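Local coordinates for Mll7089 protein (Mesorhizobium loti, PDB 2OZ8) that is of unknown function but belongs to the enolase superfamily, resembles mandelate racemase and is probably a magnesium-dependent hydro-lyase, at residues 31-35 against 54-58; 297-301 against 323-327. One frame throughout, in Å; residues are numbered along the deposited sequence.

Contact 1: residues 31-35 against 54-58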
ATOM      1  N   VAL A  31       2.989  47.752   1.646  1.00 41.83           N
ATOM      2  CA  VAL A  31       3.032  47.004   0.419  1.00 40.94           C
ATOM      3  C   VAL A  31       4.410  47.230  -0.170  1.00 41.37           C
ATOM      4  O   VAL A  31       4.872  48.361  -0.256  1.00 41.93           O
ATOM      5  CB  VAL A  31       2.028  47.534  -0.547  1.00 40.30           C
ATOM      6  CG1 VAL A  31       2.033  46.702  -1.816  1.00 41.46           C
ATOM      7  CG2 VAL A  31       0.648  47.563   0.093  1.00 41.10           C
ATOM      8  N   ASN A  32       5.060  46.155  -0.579  1.00 41.03           N
ATOM      9  CA  ASN A  32       6.368  46.223  -1.198  1.00 41.16           C
ATOM     10  C   ASN A  32       6.302  45.544  -2.546  1.00 41.12           C
ATOM     11  O   ASN A  32       6.078  44.350  -2.597  1.00 42.56           O
ATOM     12  CB  ASN A  32       7.366  45.545  -0.293  1.00 41.57           C
ATOM     13  CG  ASN A  32       7.919  46.494   0.761  1.00 42.45           C
ATOM     14  OD1 ASN A  32       8.859  47.235   0.499  1.00 44.99           O
ATOM     15  ND2 ASN A  32       7.362  46.454   1.951  1.00 43.25           N
ATOM     16  N   VAL A  33       6.420  46.306  -3.641  1.00 40.98           N
ATOM     17  CA  VAL A  33       6.119  45.786  -4.979  1.00 39.93           C
ATOM     18  C   VAL A  33       6.867  46.574  -6.050  1.00 41.36           C
ATOM     19  O   VAL A  33       7.016  47.797  -5.945  1.00 41.61           O
ATOM     20  CB  VAL A  33       4.579  45.729  -5.259  1.00 40.00           C
ATOM     21  CG1 VAL A  33       3.932  47.125  -5.325  1.00 39.09           C
ATOM     22  CG2 VAL A  33       4.263  44.964  -6.494  1.00 39.20           C
ATOM     23  N   ALA A  34       7.385  45.853  -7.053  1.00 41.69           N
ATOM     24  CA  ALA A  34       8.038  46.463  -8.182  1.00 42.06           C
ATOM     25  C   ALA A  34       7.419  45.969  -9.502  1.00 42.26           C
ATOM     26  O   ALA A  34       7.139  44.768  -9.670  1.00 42.93           O
ATOM     27  CB  ALA A  34       9.534  46.202  -8.146  1.00 41.29           C
ATOM     28  N   ALA A  35       7.212  46.908 -10.425  1.00 41.27           N
ATOM     29  CA  ALA A  35       6.705  46.576 -11.738  1.00 40.50           C
ATOM     30  C   ALA A  35       7.883  46.152 -12.571  1.00 40.28           C
ATOM     31  O   ALA A  35       8.936  46.748 -12.511  1.00 40.94           O
ATOM     32  CB  ALA A  35       5.984  47.762 -12.356  1.00 39.91           C
ATOM     33  N   PHE A  54       6.980  39.719   3.396  1.00 56.04           N
ATOM     34  CA  PHE A  54       7.401  39.862   4.781  1.00 58.90           C
ATOM     35  C   PHE A  54       8.483  40.913   4.927  1.00 59.13           C
ATOM     36  O   PHE A  54       8.522  41.623   5.931  1.00 59.92           O
ATOM     37  CB  PHE A  54       7.880  38.517   5.371  1.00 60.52           C
ATOM     38  CG  PHE A  54       7.100  37.311   4.877  1.00 63.86           C
ATOM     39  CD1 PHE A  54       5.751  37.139   5.215  1.00 65.99           C
ATOM     40  CD2 PHE A  54       7.719  36.350   4.053  1.00 66.88           C
ATOM     41  CE1 PHE A  54       5.024  36.029   4.745  1.00 66.37           C
ATOM     42  CE2 PHE A  54       7.005  35.232   3.578  1.00 67.45           C
ATOM     43  CZ  PHE A  54       5.647  35.076   3.935  1.00 65.48           C
ATOM     44  N   ASN A  55       9.371  40.988   3.937  1.00 58.78           N
ATOM     45  CA  ASN A  55      10.455  41.957   3.902  1.00 57.89           C
ATOM     46  C   ASN A  55      10.245  43.017   2.795  1.00 56.04           C
ATOM     47  O   ASN A  55       9.635  42.724   1.758  1.00 55.89           O
ATOM     48  CB  ASN A  55      11.781  41.214   3.686  1.00 59.14           C
ATOM     49  CG  ASN A  55      12.455  40.814   5.013  1.00 65.03           C
ATOM     50  OD1 ASN A  55      11.846  40.178   5.889  1.00 66.52           O
ATOM     51  ND2 ASN A  55      13.737  41.217   5.172  1.00 71.33           N
ATOM     52  N   PRO A  56      10.777  44.245   2.985  1.00 53.54           N
ATOM     53  CA  PRO A  56      10.638  45.180   1.868  1.00 51.47           C
ATOM     54  C   PRO A  56      11.600  44.791   0.749  1.00 49.86           C
ATOM     55  O   PRO A  56      12.502  43.977   0.958  1.00 48.04           O
ATOM     56  CB  PRO A  56      11.034  46.551   2.464  1.00 51.23           C
ATOM     57  CG  PRO A  56      11.477  46.282   3.862  1.00 52.37           C
ATOM     58  CD  PRO A  56      11.524  44.815   4.120  1.00 53.14           C
ATOM     59  N   LEU A  57      11.387  45.368  -0.428  1.00 47.70           N
ATOM     60  CA  LEU A  57      12.282  45.155  -1.545  1.00 46.76           C
ATOM     61  C   LEU A  57      13.601  45.881  -1.328  1.00 45.67           C
ATOM     62  O   LEU A  57      13.634  46.919  -0.679  1.00 46.17           O
ATOM     63  CB  LEU A  57      11.618  45.617  -2.844  1.00 46.20           C
ATOM     64  CG  LEU A  57      10.541  44.679  -3.367  1.00 46.45           C
ATOM     65  CD1 LEU A  57       9.817  45.298  -4.530  1.00 45.27           C
ATOM     66  CD2 LEU A  57      11.179  43.364  -3.775  1.00 45.78           C
ATOM     67  N   PRO A  58      14.697  45.352  -1.873  1.00 44.77           N
ATOM     68  CA  PRO A  58      15.870  46.211  -1.845  1.00 45.07           C
ATOM     69  C   PRO A  58      15.678  47.422  -2.798  1.00 45.29           C
ATOM     70  O   PRO A  58      14.579  47.592  -3.383  1.00 44.84           O
ATOM     71  CB  PRO A  58      17.002  45.286  -2.322  1.00 45.00           C
ATOM     72  CG  PRO A  58      16.338  44.243  -3.122  1.00 44.85           C
ATOM     73  CD  PRO A  58      14.960  44.062  -2.523  1.00 44.90           C
TER
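Asn-32 on strand 27-40 meets Pro-56 and Leu-57 of the loop leading to helix 60-70, and its side chain is a worked example of how a buried amide can serve an irregular backbone. CB lies 3.9 Å from Pro-56 CA. With chi1 at -86°, CG stands beside the backbone N, and the amide is turned so that one face lies against the proline. Pro-56 CA sits over that face, 3.2 Å from CG and 3.5 Å from ND2. At the tip, OD1 comes within 3.0 Å of Pro-56 CB and accepts the backbone N-H of Leu-57 at 3.3 Å. That donor arrives 54° out of the carbonyl plane, with an N-H...O angle of 147°. Farther along the strand, Leu-57 CD1 rests on the backbone at Ala-34 N (3.5 Å) and makes an apolar contact with Ala-34 CB (3.7 Å); Ile-63 of helix 60-70 touches both side chains. Pro-56 also packs on His-69 of a second subunit, and Arg-12 and Thr-52 hold other backbone carbonyls of the loop. Between 31-35 and 54-58 the single hydrogen bond is long and off-plane, so the fit of Pro-56 and Leu-57 against the strand probably contributes as much.

Contact 2: residues 297-301 against 323-327; sequences NTFLE and FDHLV
The loops following the seventh and eighth strands of the (beta/alpha)7beta-barrel, the modified TIM barrel of the enolase superfamily, 293-295 and 313-318, meet here at the barrel mouth, where Phe-299 and Phe-323 form an offset stack. The ring centroids are 4.2 Å apart and the planes 15° from parallel. Phe-299 CE1 lies over the Phe-323 face, toward its rim, 3.3 Å from Phe-323 CE2. The Phe-299 ring swings out to this position because CG is anti to the backbone N (chi1 -156°); at its edge, in plane, Leu-326 CD1 touches CZ at 3.9 Å. Both segments turn sharply here. Residues 298-301 make a type II turn, with Leu-300 in a left-handed backbone conformation and Glu-301 N bonded to Thr-298 O, while 324-326 form a short 3-10 segment. Such loops follow the C-terminal ends of barrel strands, the end that carries the active site in the enolase superfamily. From the turn, Leu-300 divides its two methyls: CD2 packs on Phe-323 CB at 3.6 Å, and CD1 meets Val-327 CG1 tip to tip at 3.4 Å. Cutting Phe-323 back to an alanine would probably leave the Phe-299 face without its stacking partner and open a gap beside Phe-15 of strand 5-17. A water bridges the two carboxylates, donating to Glu-301 OE1 at 2.7 Å and to Asp-324 OD1 at 3.1 Å. The other oxygen of Asp-324, OD2, forms a salt bridge with Arg-377.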
ATOM      1  N   ASN A 297      -5.596  35.494  -4.412  1.00 36.12           N
ATOM      2  CA  ASN A 297      -5.131  36.836  -4.712  1.00 36.31           C
ATOM      3  C   ASN A 297      -4.014  36.791  -5.716  1.00 36.54           C
ATOM      4  O   ASN A 297      -3.043  36.074  -5.511  1.00 36.45           O
ATOM      5  CB  ASN A 297      -4.658  37.562  -3.464  1.00 35.06           C
ATOM      6  CG  ASN A 297      -5.798  37.977  -2.602  1.00 35.42           C
ATOM      7  OD1 ASN A 297      -5.787  37.759  -1.385  1.00 35.96           O
ATOM      8  ND2 ASN A 297      -6.821  38.553  -3.221  1.00 35.60           N
ATOM      9  N   THR A 298      -4.215  37.498  -6.828  1.00 36.36           N
ATOM     10  CA  THR A 298      -3.132  37.837  -7.722  1.00 36.05           C
ATOM     11  C   THR A 298      -3.002  39.359  -7.715  1.00 37.05           C
ATOM     12  O   THR A 298      -3.996  40.077  -7.572  1.00 37.74           O
ATOM     13  CB  THR A 298      -3.302  37.196  -9.127  1.00 36.14           C
ATOM     14  OG1 THR A 298      -4.532  37.599  -9.768  1.00 35.84           O
ATOM     15  CG2 THR A 298      -3.296  35.652  -8.992  1.00 32.56           C
ATOM     16  N   PHE A 299      -1.777  39.863  -7.785  1.00 37.58           N
ATOM     17  CA  PHE A 299      -1.577  41.308  -7.811  1.00 36.58           C
ATOM     18  C   PHE A 299      -2.351  41.946  -8.949  1.00 35.74           C
ATOM     19  O   PHE A 299      -2.142  41.616 -10.093  1.00 35.10           O
ATOM     20  CB  PHE A 299      -0.091  41.703  -7.852  1.00 36.93           C
ATOM     21  CG  PHE A 299       0.152  43.074  -7.318  1.00 37.37           C
ATOM     22  CD1 PHE A 299       0.514  43.255  -5.993  1.00 40.00           C
ATOM     23  CD2 PHE A 299      -0.059  44.202  -8.116  1.00 38.84           C
ATOM     24  CE1 PHE A 299       0.706  44.530  -5.478  1.00 40.88           C
ATOM     25  CE2 PHE A 299       0.144  45.486  -7.614  1.00 40.38           C
ATOM     26  CZ  PHE A 299       0.517  45.653  -6.295  1.00 39.49           C
ATOM     27  N   LEU A 300      -3.272  42.837  -8.590  1.00 35.58           N
ATOM     28  CA  LEU A 300      -4.149  43.539  -9.509  1.00 35.53           C
ATOM     29  C   LEU A 300      -5.049  42.663 -10.357  1.00 35.27           C
ATOM     30  O   LEU A 300      -5.530  43.095 -11.395  1.00 35.28           O
ATOM     31  CB  LEU A 300      -3.376  44.578 -10.376  1.00 35.79           C
ATOM     32  CG  LEU A 300      -3.109  45.884  -9.629  1.00 36.53           C
ATOM     33  CD1 LEU A 300      -2.275  46.850 -10.456  1.00 35.47           C
ATOM     34  CD2 LEU A 300      -4.407  46.537  -9.184  1.00 34.40           C
ATOM     35  N   GLU A 301      -5.297  41.445  -9.886  1.00 35.81           N
ATOM     36  CA  GLU A 301      -6.314  40.534 -10.434  1.00 35.28           C
ATOM     37  C   GLU A 301      -5.966  40.059 -11.845  1.00 34.93           C
ATOM     38  O   GLU A 301      -6.834  39.657 -12.604  1.00 35.89           O
ATOM     39  CB  GLU A 301      -7.730  41.146 -10.354  1.00 35.42           C
ATOM     40  CG  GLU A 301      -8.334  41.218  -8.944  1.00 37.12           C
ATOM     41  CD  GLU A 301      -7.525  42.095  -8.009  1.00 41.52           C
ATOM     42  OE1 GLU A 301      -7.351  43.305  -8.319  1.00 45.20           O
ATOM     43  OE2 GLU A 301      -7.018  41.571  -6.977  1.00 42.47           O
ATOM     44  N   PHE A 323      -4.534  49.217  -4.479  1.00 38.15           N
ATOM     45  CA  PHE A 323      -3.550  48.946  -5.553  1.00 38.26           C
ATOM     46  C   PHE A 323      -3.914  49.644  -6.868  1.00 38.85           C
ATOM     47  O   PHE A 323      -3.100  49.760  -7.735  1.00 39.31           O
ATOM     48  CB  PHE A 323      -3.448  47.417  -5.854  1.00 36.64           C
ATOM     49  CG  PHE A 323      -2.801  46.585  -4.763  1.00 34.44           C
ATOM     50  CD1 PHE A 323      -2.163  47.172  -3.679  1.00 35.80           C
ATOM     51  CD2 PHE A 323      -2.812  45.197  -4.842  1.00 33.14           C
ATOM     52  CE1 PHE A 323      -1.547  46.369  -2.654  1.00 34.71           C
ATOM     53  CE2 PHE A 323      -2.215  44.402  -3.860  1.00 34.70           C
ATOM     54  CZ  PHE A 323      -1.563  44.992  -2.770  1.00 34.22           C
ATOM     55  N   ASP A 324      -5.143  50.084  -7.025  1.00 40.15           N
ATOM     56  CA  ASP A 324      -5.645  50.443  -8.341  1.00 42.02           C
ATOM     57  C   ASP A 324      -4.932  51.662  -8.942  1.00 43.47           C
ATOM     58  O   ASP A 324      -4.841  51.802 -10.170  1.00 44.66           O
ATOM     59  CB  ASP A 324      -7.167  50.683  -8.280  1.00 41.84           C
ATOM     60  CG  ASP A 324      -7.977  49.396  -8.049  1.00 44.60           C
ATOM     61  OD1 ASP A 324      -7.417  48.301  -7.731  1.00 47.11           O
ATOM     62  OD2 ASP A 324      -9.205  49.476  -8.198  1.00 47.52           O
ATOM     63  N   HIS A 325      -4.437  52.547  -8.083  1.00 43.82           N
ATOM     64  CA  HIS A 325      -3.797  53.758  -8.527  1.00 44.54           C
ATOM     65  C   HIS A 325      -2.549  53.477  -9.396  1.00 45.20           C
ATOM     66  O   HIS A 325      -2.066  54.366 -10.158  1.00 46.82           O
ATOM     67  CB  HIS A 325      -3.437  54.626  -7.323  1.00 43.76           C
ATOM     68  CG  HIS A 325      -2.414  54.010  -6.438  1.00 45.03           C
ATOM     69  ND1 HIS A 325      -2.686  52.930  -5.621  1.00 41.77           N
ATOM     70  CD2 HIS A 325      -1.105  54.313  -6.248  1.00 45.64           C
ATOM     71  CE1 HIS A 325      -1.591  52.596  -4.967  1.00 41.44           C
ATOM     72  NE2 HIS A 325      -0.617  53.420  -5.328  1.00 43.64           N
ATOM     73  N   LEU A 326      -2.039  52.256  -9.312  1.00 43.98           N
ATOM     74  CA  LEU A 326      -0.845  51.928 -10.024  1.00 43.03           C
ATOM     75  C   LEU A 326      -1.080  51.671 -11.513  1.00 43.25           C
ATOM     76  O   LEU A 326      -0.120  51.698 -12.286  1.00 43.21           O
ATOM     77  CB  LEU A 326      -0.126  50.751  -9.382  1.00 42.86           C
ATOM     78  CG  LEU A 326       0.453  50.795  -7.969  1.00 42.59           C
ATOM     79  CD1 LEU A 326       0.799  49.374  -7.518  1.00 41.65           C
ATOM     80  CD2 LEU A 326       1.661  51.705  -7.798  1.00 40.89           C
ATOM     81  N   VAL A 327      -2.324  51.429 -11.927  1.00 42.87           N
ATOM     82  CA  VAL A 327      -2.598  51.069 -13.324  1.00 42.93           C
ATOM     83  C   VAL A 327      -3.673  51.973 -13.947  1.00 45.25           C
ATOM     84  O   VAL A 327      -4.465  52.601 -13.219  1.00 45.48           O
ATOM     85  CB  VAL A 327      -3.082  49.593 -13.459  1.00 42.81           C
ATOM     86  CG1 VAL A 327      -1.904  48.572 -13.384  1.00 39.96           C
ATOM     87  CG2 VAL A 327      -4.204  49.311 -12.446  1.00 41.14           C
TER
HETATM   88  O   HOH W   1      -8.192  45.667  -9.203  1.00 42.95           O

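From the N terminus, contact 1 closes first: strand 27-40 turns into strand 45-52, and the loop at 54-58 folds back on the earlier strand before helix 60-70 begins. Contact 2 opens only much later, enclosing helix 304-309 and strand 313-318 between the loops at 297-301 and 323-327. The two are in series, neither nested nor crossed, yet they touch in space. Val-31 CG1 packs on Phe-323 CE1 at 3.7 Å, and Val-33 CG2 lies equally close to Phe-299 CE1. Strand 27-40 therefore meets its own domain's loop through Asn-32 and Ala-34, and the barrel mouth through its valines, joining the capping sheet to the barrel.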